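Local coordinates for protein Epf (Streptococcus pyogenes, PDB 4ES8) that serves as a cell-surface adhesin that binds to cells through an N-terminal domain containing a carbohydrate-binding module, at residues Leu252-Val263 against Ile275-Lys286; Ile212-Leu220 against Val293-Ser304. All coordinates share one frame; numbering follows the deposited sequence. Where two conformers were deposited one is given.

Contact 1 (Leu252-Val263 against Ile275-Lys286); sequences LFNSRGELLQTV and ITLSEDQAKSLK
Gln261 and Gln281 join their side-chain amides at one edge of a beta sandwich, probably the fibronectin-like domain, where strand 259-264 borders one sheet and strand 273-276 the other. Gln261 sits in a classic beta bulge, with Leu260 and Gln261 both opposite Leu252, and the bulge turns two successive side chains inward. From Gln261, CB packs on Ile275 CG2 at 3.5 Å. CG continues along that methyl to the carbonyl oxygen of Thr276, and a bend at chi2 (-70°) carries CD over the same oxygen. At the tip, NE2 donates a nearly straight bond of 3.0 Å to Gln281 OE1, the two amide planes standing 72° apart. Glutamine suits position 281 because its amide accepts at OE1 and donates at NE2, while Gln261 supplies the reach and the N-H. Gln281 OE1 accepts a second hydrogen bond, from Ser278 N of its own segment, on the same face of its plane as Gln261 NE2, while Gln281 N bonds back to Ser278 OG. This reciprocal pair is a capping box at the start of helix 279-284, and it fixes the amide that reaches the strand. The other end of that amide, Gln281 NE2, donates to Leu260 O at 3.0 Å, taking up a carbonyl in the bulge.

Beneath the polar pair, branched aliphatic residues fill the space between the sheets. Val263 straddles Ile275 CG1 with both methyls, and Leu252, which also touches Val232 and Leu291, sets CD2 against both Ile275 CG2 and Leu277 CD2. Leu277 CD2 is in turn covered by Leu260, whose CB lies 3.9 Å from it.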
# COMPACT_ATOMS: atom_id res chain seq x y z
N LEU A 252 7.72 -22.14 -15.30
CA LEU A 252 7.36 -22.85 -16.55
C LEU A 252 7.73 -24.30 -16.41
O LEU A 252 8.86 -24.60 -16.01
CB LEU A 252 8.12 -22.22 -17.73
CG LEU A 252 7.95 -22.90 -19.09
CD1 LEU A 252 6.54 -22.68 -19.63
CD2 LEU A 252 8.97 -22.33 -20.10
N PHE A 253 6.78 -25.20 -16.71
CA PHE A 253 7.00 -26.65 -16.56
C PHE A 253 6.70 -27.37 -17.84
O PHE A 253 5.86 -26.90 -18.61
CB PHE A 253 6.05 -27.23 -15.50
CG PHE A 253 6.07 -26.60 -14.13
CD1 PHE A 253 5.39 -25.41 -13.88
CD2 PHE A 253 6.68 -27.25 -13.06
CE1 PHE A 253 5.39 -24.84 -12.61
CE2 PHE A 253 6.67 -26.70 -11.78
CZ PHE A 253 6.03 -25.49 -11.56
N ASN A 254 7.31 -28.54 -18.04
CA ASN A 254 6.97 -29.34 -19.21
C ASN A 254 5.72 -30.19 -18.91
O ASN A 254 5.19 -30.12 -17.79
CB ASN A 254 8.16 -30.21 -19.69
CG ASN A 254 8.60 -31.29 -18.72
OD1 ASN A 254 7.90 -31.66 -17.78
ND2 ASN A 254 9.80 -31.83 -18.95
N SER A 255 5.26 -30.99 -19.88
CA SER A 255 4.01 -31.77 -19.68
C SER A 255 4.14 -32.86 -18.61
O SER A 255 3.12 -33.34 -18.12
CB SER A 255 3.54 -32.39 -21.00
OG SER A 255 4.53 -33.28 -21.50
N ARG A 256 5.38 -33.23 -18.24
CA ARG A 256 5.62 -34.22 -17.17
C ARG A 256 5.63 -33.54 -15.79
O ARG A 256 5.88 -34.20 -14.77
CB ARG A 256 6.93 -34.96 -17.41
CG ARG A 256 6.86 -35.85 -18.65
CD ARG A 256 8.19 -36.51 -18.93
NE ARG A 256 8.05 -37.49 -20.00
CZ ARG A 256 9.04 -38.28 -20.41
NH1 ARG A 256 10.24 -38.18 -19.86
NH2 ARG A 256 8.83 -39.17 -21.37
N GLY A 257 5.40 -32.22 -15.76
CA GLY A 257 5.37 -31.47 -14.51
C GLY A 257 6.73 -31.10 -13.97
O GLY A 257 6.84 -30.66 -12.82
N GLU A 258 7.78 -31.26 -14.79
CA GLU A 258 9.15 -30.94 -14.41
C GLU A 258 9.40 -29.45 -14.59
O GLU A 258 9.09 -28.89 -15.65
CB GLU A 258 10.14 -31.77 -15.24
CG GLU A 258 9.96 -33.26 -14.99
CD GLU A 258 10.68 -34.21 -15.93
OE1 GLU A 258 10.94 -33.83 -17.09
OE2 GLU A 258 10.94 -35.36 -15.50
N LEU A 259 9.94 -28.81 -13.55
CA LEU A 259 10.24 -27.38 -13.63
C LEU A 259 11.36 -27.14 -14.63
O LEU A 259 12.43 -27.73 -14.51
CB LEU A 259 10.63 -26.85 -12.25
CG LEU A 259 11.01 -25.36 -12.17
CD1 LEU A 259 9.77 -24.46 -12.45
CD2 LEU A 259 11.63 -25.05 -10.82
N LEU A 260 11.11 -26.25 -15.60
CA LEU A 260 12.10 -25.89 -16.61
C LEU A 260 12.85 -24.62 -16.19
O LEU A 260 14.08 -24.62 -16.11
CB LEU A 260 11.47 -25.70 -18.00
CG LEU A 260 10.73 -26.90 -18.59
CD1 LEU A 260 10.05 -26.50 -19.88
CD2 LEU A 260 11.68 -28.11 -18.80
N GLN A 261 12.11 -23.53 -15.95
CA GLN A 261 12.71 -22.24 -15.59
C GLN A 261 11.76 -21.45 -14.75
O GLN A 261 10.55 -21.64 -14.85
CB GLN A 261 13.07 -21.42 -16.84
CG GLN A 261 14.08 -22.05 -17.85
CD GLN A 261 15.48 -22.12 -17.29
OE1 GLN A 261 15.89 -21.29 -16.46
NE2 GLN A 261 16.24 -23.14 -17.69
N THR A 262 12.32 -20.54 -13.93
CA THR A 262 11.58 -19.60 -13.10
C THR A 262 12.15 -18.22 -13.39
O THR A 262 13.38 -18.08 -13.49
CB THR A 262 11.71 -19.98 -11.62
OG1 THR A 262 11.27 -21.33 -11.43
CG2 THR A 262 10.91 -19.08 -10.72
N VAL A 263 11.27 -17.21 -13.54
CA VAL A 263 11.71 -15.82 -13.75
C VAL A 263 10.87 -14.91 -12.88
O VAL A 263 9.69 -15.21 -12.68
CB VAL A 263 11.70 -15.33 -15.23
CG1 VAL A 263 12.68 -16.10 -16.11
CG2 VAL A 263 10.29 -15.35 -15.83
N ILE A 275 11.59 -16.19 -21.46
CA ILE A 275 12.15 -17.25 -20.65
C ILE A 275 13.14 -17.97 -21.57
O ILE A 275 12.78 -18.31 -22.70
CB ILE A 275 11.06 -18.18 -20.04
CG1 ILE A 275 10.20 -17.40 -19.02
CG2 ILE A 275 11.71 -19.43 -19.41
CD1 ILE A 275 9.13 -18.21 -18.25
N THR A 276 14.38 -18.15 -21.12
CA THR A 276 15.40 -18.85 -21.90
C THR A 276 15.60 -20.24 -21.32
O THR A 276 16.01 -20.38 -20.17
CB THR A 276 16.72 -18.06 -21.94
OG1 THR A 276 16.45 -16.73 -22.40
CG2 THR A 276 17.77 -18.72 -22.84
N LEU A 277 15.32 -21.28 -22.12
CA LEU A 277 15.54 -22.65 -21.69
C LEU A 277 17.00 -23.03 -21.87
O LEU A 277 17.71 -22.36 -22.62
CB LEU A 277 14.67 -23.61 -22.56
CG LEU A 277 13.16 -23.39 -22.57
CD1 LEU A 277 12.51 -24.27 -23.63
CD2 LEU A 277 12.56 -23.68 -21.19
N SER A 278 17.43 -24.14 -21.25
CA SER A 278 18.77 -24.67 -21.52
C SER A 278 18.72 -25.35 -22.90
O SER A 278 17.61 -25.59 -23.42
CB SER A 278 19.19 -25.64 -20.42
OG SER A 278 18.50 -26.87 -20.53
N GLU A 279 19.88 -25.64 -23.52
CA GLU A 279 19.91 -26.28 -24.84
C GLU A 279 19.21 -27.64 -24.81
O GLU A 279 18.42 -27.93 -25.71
CB GLU A 279 21.35 -26.40 -25.38
CG GLU A 279 21.88 -25.09 -25.94
CD GLU A 279 21.64 -24.87 -27.42
OE1 GLU A 279 20.46 -24.91 -27.86
OE2 GLU A 279 22.63 -24.61 -28.15
N ASP A 280 19.45 -28.45 -23.75
CA ASP A 280 18.85 -29.76 -23.53
C ASP A 280 17.33 -29.64 -23.38
O ASP A 280 16.59 -30.42 -23.99
CB ASP A 280 19.45 -30.45 -22.30
CG ASP A 280 20.94 -30.77 -22.41
OD1 ASP A 280 21.47 -30.81 -23.55
OD2 ASP A 280 21.58 -30.97 -21.35
N GLN A 281 16.87 -28.65 -22.59
CA GLN A 281 15.43 -28.42 -22.40
C GLN A 281 14.74 -28.11 -23.73
O GLN A 281 13.71 -28.73 -24.02
CB GLN A 281 15.18 -27.28 -21.40
CG GLN A 281 15.46 -27.69 -19.97
CD GLN A 281 15.36 -26.50 -19.04
OE1 GLN A 281 15.36 -25.34 -19.47
NE2 GLN A 281 15.28 -26.76 -17.75
N ALA A 282 15.32 -27.20 -24.55
CA ALA A 282 14.76 -26.81 -25.86
C ALA A 282 14.71 -28.01 -26.81
O ALA A 282 13.71 -28.22 -27.50
CB ALA A 282 15.59 -25.70 -26.48
N LYS A 283 15.79 -28.80 -26.84
CA LYS A 283 15.88 -30.00 -27.68
C LYS A 283 14.84 -31.04 -27.25
O LYS A 283 14.36 -31.79 -28.11
CB LYS A 283 17.30 -30.57 -27.58
CG LYS A 283 17.61 -31.68 -28.57
CD LYS A 283 18.92 -32.35 -28.21
CE LYS A 283 19.28 -33.46 -29.16
NZ LYS A 283 19.31 -33.00 -30.57
N SER A 284 14.50 -31.09 -25.94
CA SER A 284 13.56 -32.05 -25.35
C SER A 284 12.07 -31.70 -25.57
O SER A 284 11.23 -32.58 -25.39
CB SER A 284 13.82 -32.22 -23.86
OG SER A 284 15.10 -32.80 -23.63
N LEU A 285 11.74 -30.44 -25.96
CA LEU A 285 10.33 -30.07 -26.21
C LEU A 285 9.73 -30.94 -27.30
O LEU A 285 10.39 -31.22 -28.31
CB LEU A 285 10.19 -28.60 -26.63
CG LEU A 285 10.59 -27.53 -25.61
CD1 LEU A 285 10.57 -26.17 -26.26
CD2 LEU A 285 9.66 -27.56 -24.37
N LYS A 286 8.48 -31.39 -27.10
CA LYS A 286 7.79 -32.22 -28.07
C LYS A 286 6.73 -31.42 -28.82
O LYS A 286 6.16 -30.48 -28.28
CB LYS A 286 7.16 -33.45 -27.40
CG LYS A 286 8.22 -34.47 -26.99
CD LYS A 286 7.68 -35.52 -26.02
CE LYS A 286 7.35 -34.97 -24.65
NZ LYS A 286 7.12 -36.06 -23.67

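Contact 2 (Ile212-Leu220 against Val293-Ser304)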
# COMPACT_ATOMS: atom_id res chain seq x y z
N ILE A 212 -0.83 -4.80 4.17
CA ILE A 212 -0.25 -5.92 3.42
C ILE A 212 -0.54 -5.75 1.95
O ILE A 212 -1.54 -5.11 1.58
CB ILE A 212 -0.77 -7.30 3.90
CG1 ILE A 212 -2.31 -7.40 3.84
CG2 ILE A 212 -0.23 -7.59 5.32
CD1 ILE A 212 -2.83 -8.86 3.80
N ASP A 213 0.33 -6.31 1.13
CA ASP A 213 0.12 -6.35 -0.31
C ASP A 213 -0.92 -7.43 -0.60
O ASP A 213 -0.79 -8.55 -0.09
CB ASP A 213 1.47 -6.64 -0.98
CG ASP A 213 1.45 -6.46 -2.49
OD1 ASP A 213 0.49 -6.88 -3.13
OD2 ASP A 213 2.42 -5.87 -3.02
N VAL A 214 -1.98 -7.10 -1.37
CA VAL A 214 -3.02 -8.09 -1.71
C VAL A 214 -3.18 -8.20 -3.24
O VAL A 214 -4.22 -8.65 -3.73
CB VAL A 214 -4.37 -7.75 -1.03
CG1 VAL A 214 -4.27 -7.95 0.47
CG2 VAL A 214 -4.84 -6.34 -1.38
N THR A 215 -2.13 -7.84 -3.98
CA THR A 215 -2.15 -7.89 -5.43
C THR A 215 -2.41 -9.30 -5.95
O THR A 215 -1.75 -10.24 -5.54
CB THR A 215 -0.80 -7.41 -5.95
OG1 THR A 215 -0.53 -6.10 -5.41
CG2 THR A 215 -0.73 -7.36 -7.44
N ASN A 216 -3.32 -9.42 -6.91
CA ASN A 216 -3.54 -10.70 -7.57
C ASN A 216 -2.45 -10.94 -8.59
O ASN A 216 -2.07 -10.01 -9.32
CB ASN A 216 -4.90 -10.74 -8.27
CG ASN A 216 -6.04 -10.73 -7.30
OD1 ASN A 216 -6.05 -11.49 -6.32
ND2 ASN A 216 -7.01 -9.87 -7.54
N PRO A 217 -1.95 -12.18 -8.70
CA PRO A 217 -0.95 -12.46 -9.73
C PRO A 217 -1.55 -12.26 -11.12
O PRO A 217 -2.77 -12.43 -11.30
CB PRO A 217 -0.58 -13.92 -9.50
CG PRO A 217 -1.75 -14.52 -8.80
CD PRO A 217 -2.32 -13.40 -7.95
N SER A 218 -0.70 -11.92 -12.08
CA SER A 218 -1.11 -11.81 -13.48
C SER A 218 -1.53 -13.21 -14.00
O SER A 218 -1.36 -14.24 -13.31
CB SER A 218 0.05 -11.26 -14.30
OG SER A 218 1.16 -12.14 -14.23
N GLN A 219 -2.05 -13.22 -15.22
CA GLN A 219 -2.50 -14.45 -15.87
C GLN A 219 -1.79 -14.63 -17.18
O GLN A 219 -1.36 -13.64 -17.78
CB GLN A 219 -4.02 -14.43 -16.11
CG GLN A 219 -4.87 -14.38 -14.84
CD GLN A 219 -5.26 -12.97 -14.48
OE1 GLN A 219 -5.66 -12.18 -15.33
NE2 GLN A 219 -5.18 -12.64 -13.20
N LEU A 220 -1.70 -15.88 -17.65
CA LEU A 220 -1.08 -16.09 -18.96
C LEU A 220 -2.13 -15.81 -20.04
O LEU A 220 -3.19 -16.43 -20.05
CB LEU A 220 -0.53 -17.53 -19.11
CG LEU A 220 0.21 -17.80 -20.44
CD1 LEU A 220 1.56 -17.10 -20.48
CD2 LEU A 220 0.37 -19.32 -20.69
N VAL A 293 2.21 -23.11 -16.92
CA VAL A 293 2.69 -21.87 -16.32
C VAL A 293 1.94 -21.66 -15.01
O VAL A 293 0.71 -21.71 -15.00
CB VAL A 293 2.53 -20.66 -17.27
CG1 VAL A 293 2.86 -19.36 -16.54
CG2 VAL A 293 3.42 -20.81 -18.51
N SER A 294 2.68 -21.39 -13.93
CA SER A 294 2.13 -21.03 -12.62
C SER A 294 2.73 -19.68 -12.23
O SER A 294 3.94 -19.52 -12.33
CB SER A 294 2.44 -22.10 -11.58
OG SER A 294 1.96 -21.68 -10.31
N ILE A 295 1.89 -18.72 -11.78
CA ILE A 295 2.40 -17.39 -11.45
C ILE A 295 2.14 -17.11 -9.97
O ILE A 295 0.99 -17.17 -9.52
CB ILE A 295 1.77 -16.31 -12.37
CG1 ILE A 295 2.04 -16.64 -13.88
CG2 ILE A 295 2.30 -14.91 -12.03
CD1 ILE A 295 1.35 -15.74 -14.90
N LYS A 296 3.21 -16.78 -9.24
CA LYS A 296 3.09 -16.47 -7.82
C LYS A 296 3.38 -15.01 -7.62
O LYS A 296 4.42 -14.54 -8.07
CB LYS A 296 4.08 -17.32 -7.00
CG LYS A 296 4.03 -17.02 -5.48
CD LYS A 296 5.13 -17.79 -4.76
CE LYS A 296 5.15 -17.54 -3.27
NZ LYS A 296 6.48 -17.87 -2.69
N GLN A 297 2.45 -14.26 -6.99
CA GLN A 297 2.73 -12.85 -6.69
C GLN A 297 3.65 -12.86 -5.46
O GLN A 297 3.20 -13.24 -4.38
CB GLN A 297 1.42 -12.10 -6.45
CG GLN A 297 1.47 -10.66 -6.97
CD GLN A 297 2.64 -9.90 -6.40
OE1 GLN A 297 2.74 -9.78 -5.17
NE2 GLN A 297 3.61 -9.51 -7.24
N LYS A 298 4.94 -12.50 -5.62
CA LYS A 298 5.88 -12.67 -4.50
C LYS A 298 5.57 -11.84 -3.28
O LYS A 298 5.91 -12.25 -2.17
CB LYS A 298 7.31 -12.39 -4.92
CG LYS A 298 7.92 -13.43 -5.83
CD LYS A 298 9.28 -12.91 -6.22
CE LYS A 298 10.26 -14.01 -6.40
NZ LYS A 298 11.61 -13.42 -6.65
N GLN A 299 4.94 -10.67 -3.46
CA GLN A 299 4.68 -9.82 -2.30
C GLN A 299 3.39 -10.23 -1.59
O GLN A 299 3.37 -10.29 -0.36
CB GLN A 299 4.62 -8.33 -2.69
CG GLN A 299 5.99 -7.79 -3.12
CD GLN A 299 6.43 -8.22 -4.50
OE1 GLN A 299 5.65 -8.27 -5.45
NE2 GLN A 299 7.71 -8.50 -4.63
N SER A 300 2.29 -10.46 -2.34
CA SER A 300 1.02 -10.81 -1.70
C SER A 300 0.95 -12.29 -1.32
O SER A 300 0.08 -12.68 -0.53
CB SER A 300 -0.13 -10.48 -2.64
OG SER A 300 -0.13 -11.40 -3.72
N LYS A 301 1.81 -13.11 -1.95
CA LYS A 301 1.92 -14.57 -1.80
C LYS A 301 0.77 -15.32 -2.47
O LYS A 301 0.63 -16.53 -2.28
CB LYS A 301 2.04 -15.01 -0.31
CG LYS A 301 3.12 -14.28 0.48
CD LYS A 301 4.49 -14.53 -0.12
CE LYS A 301 5.62 -13.83 0.59
NZ LYS A 301 6.88 -14.00 -0.18
N LYS A 302 -0.07 -14.61 -3.25
CA LYS A 302 -1.18 -15.22 -3.97
C LYS A 302 -0.67 -15.94 -5.21
O LYS A 302 0.16 -15.39 -5.94
CB LYS A 302 -2.23 -14.17 -4.34
CG LYS A 302 -2.94 -13.59 -3.13
CD LYS A 302 -3.87 -12.47 -3.59
CE LYS A 302 -4.69 -11.92 -2.46
NZ LYS A 302 -5.71 -10.98 -2.98
N THR A 303 -1.17 -17.18 -5.46
CA THR A 303 -0.78 -17.99 -6.61
C THR A 303 -1.95 -18.10 -7.58
O THR A 303 -3.10 -18.26 -7.15
CB THR A 303 -0.26 -19.36 -6.15
OG1 THR A 303 0.80 -19.15 -5.22
CG2 THR A 303 0.25 -20.23 -7.32
N SER A 304 -1.65 -18.00 -8.87
CA SER A 304 -2.61 -18.12 -9.96
C SER A 304 -3.08 -19.55 -10.13
O SER A 304 -2.50 -20.48 -9.56
CB SER A 304 -1.93 -17.73 -11.28
OG SER A 304 -1.00 -18.74 -11.68
O HOH W 1 -2.00 -10.99 0.41
O HOH W 2 -7.60 -12.58 -4.17
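Ser300 OG and Lys302 NZ grip successive carbonyls of the linker that leaves strand 202-213. The serine hydroxyl donates to Thr215 O at 2.7 Å, in the carbonyl plane. OG stands between the backbone N and the carbonyl carbon (chi1 71°), near enough to its own chain to accept from Lys302 N in an ST turn as well. Lysine has the length for its task: extended beyond CG, Lys302 runs past Thr215 O and Asn216 OD1 to bring NZ within 2.9 Å of Val214 O. A water joins NZ to Asn216 OD1, backing a weak direct bond, while Asn216 ND2 turns to Asp240. A second water donates to both Asp213 O and Ser300 O.

Each side also braces its own turn. Asp213 OD1 receives Thr215 N and OG1, the former closing an Asx turn, and OD2 is held by His112. Gln297 OE1 collects Ser300 N, in its carbonyl plane, and Gln299 N from above that plane, shaping the bend in the hairpin formed by 293-297 and 302-304.

Farther along, Pro217 lays its ring across this hairpin. CB meets Ile295 O and CG meets Lys302 O, carbonyls that accept from Ser304 N and Gln297 N, and CD lies 3.7 Å from Lys302 CB. Proline, lacking an N-H, suits a linker that packs by its ring rather than by backbone pairing. Ile295 CD1 then packs on Ser218 O at 3.5 Å, and Leu220 CD2 crosses Val293 CG2 at about a right angle. Here the linker becomes strand 219-224, whose Leu220 touches Leu234 of strand 231-237 and Phe307 and Phe309 of strand 307-310.

Contact 1 lies within the C-terminal, probably fibronectin-like, domain and contact 2 at its junction with the N-terminal part; their centres are about 21 Å apart. That larger N-terminal part probably carries the carbohydrate-binding module. Contact 1 lies farther out: its centre is about 35 Å from the centre of the chain, that of contact 2 about 15 Å. Strands 248-253 and 290-297, neighbours in one sheet, connect them directly: Leu252 CD1 of contact 1 packs on Val293 CG2 of contact 2 at 3.8 Å. Contact 1 thus closes the two sheets at an edge, while contact 2 fastens the interdomain linker, consistent with a defined orientation of the two domains.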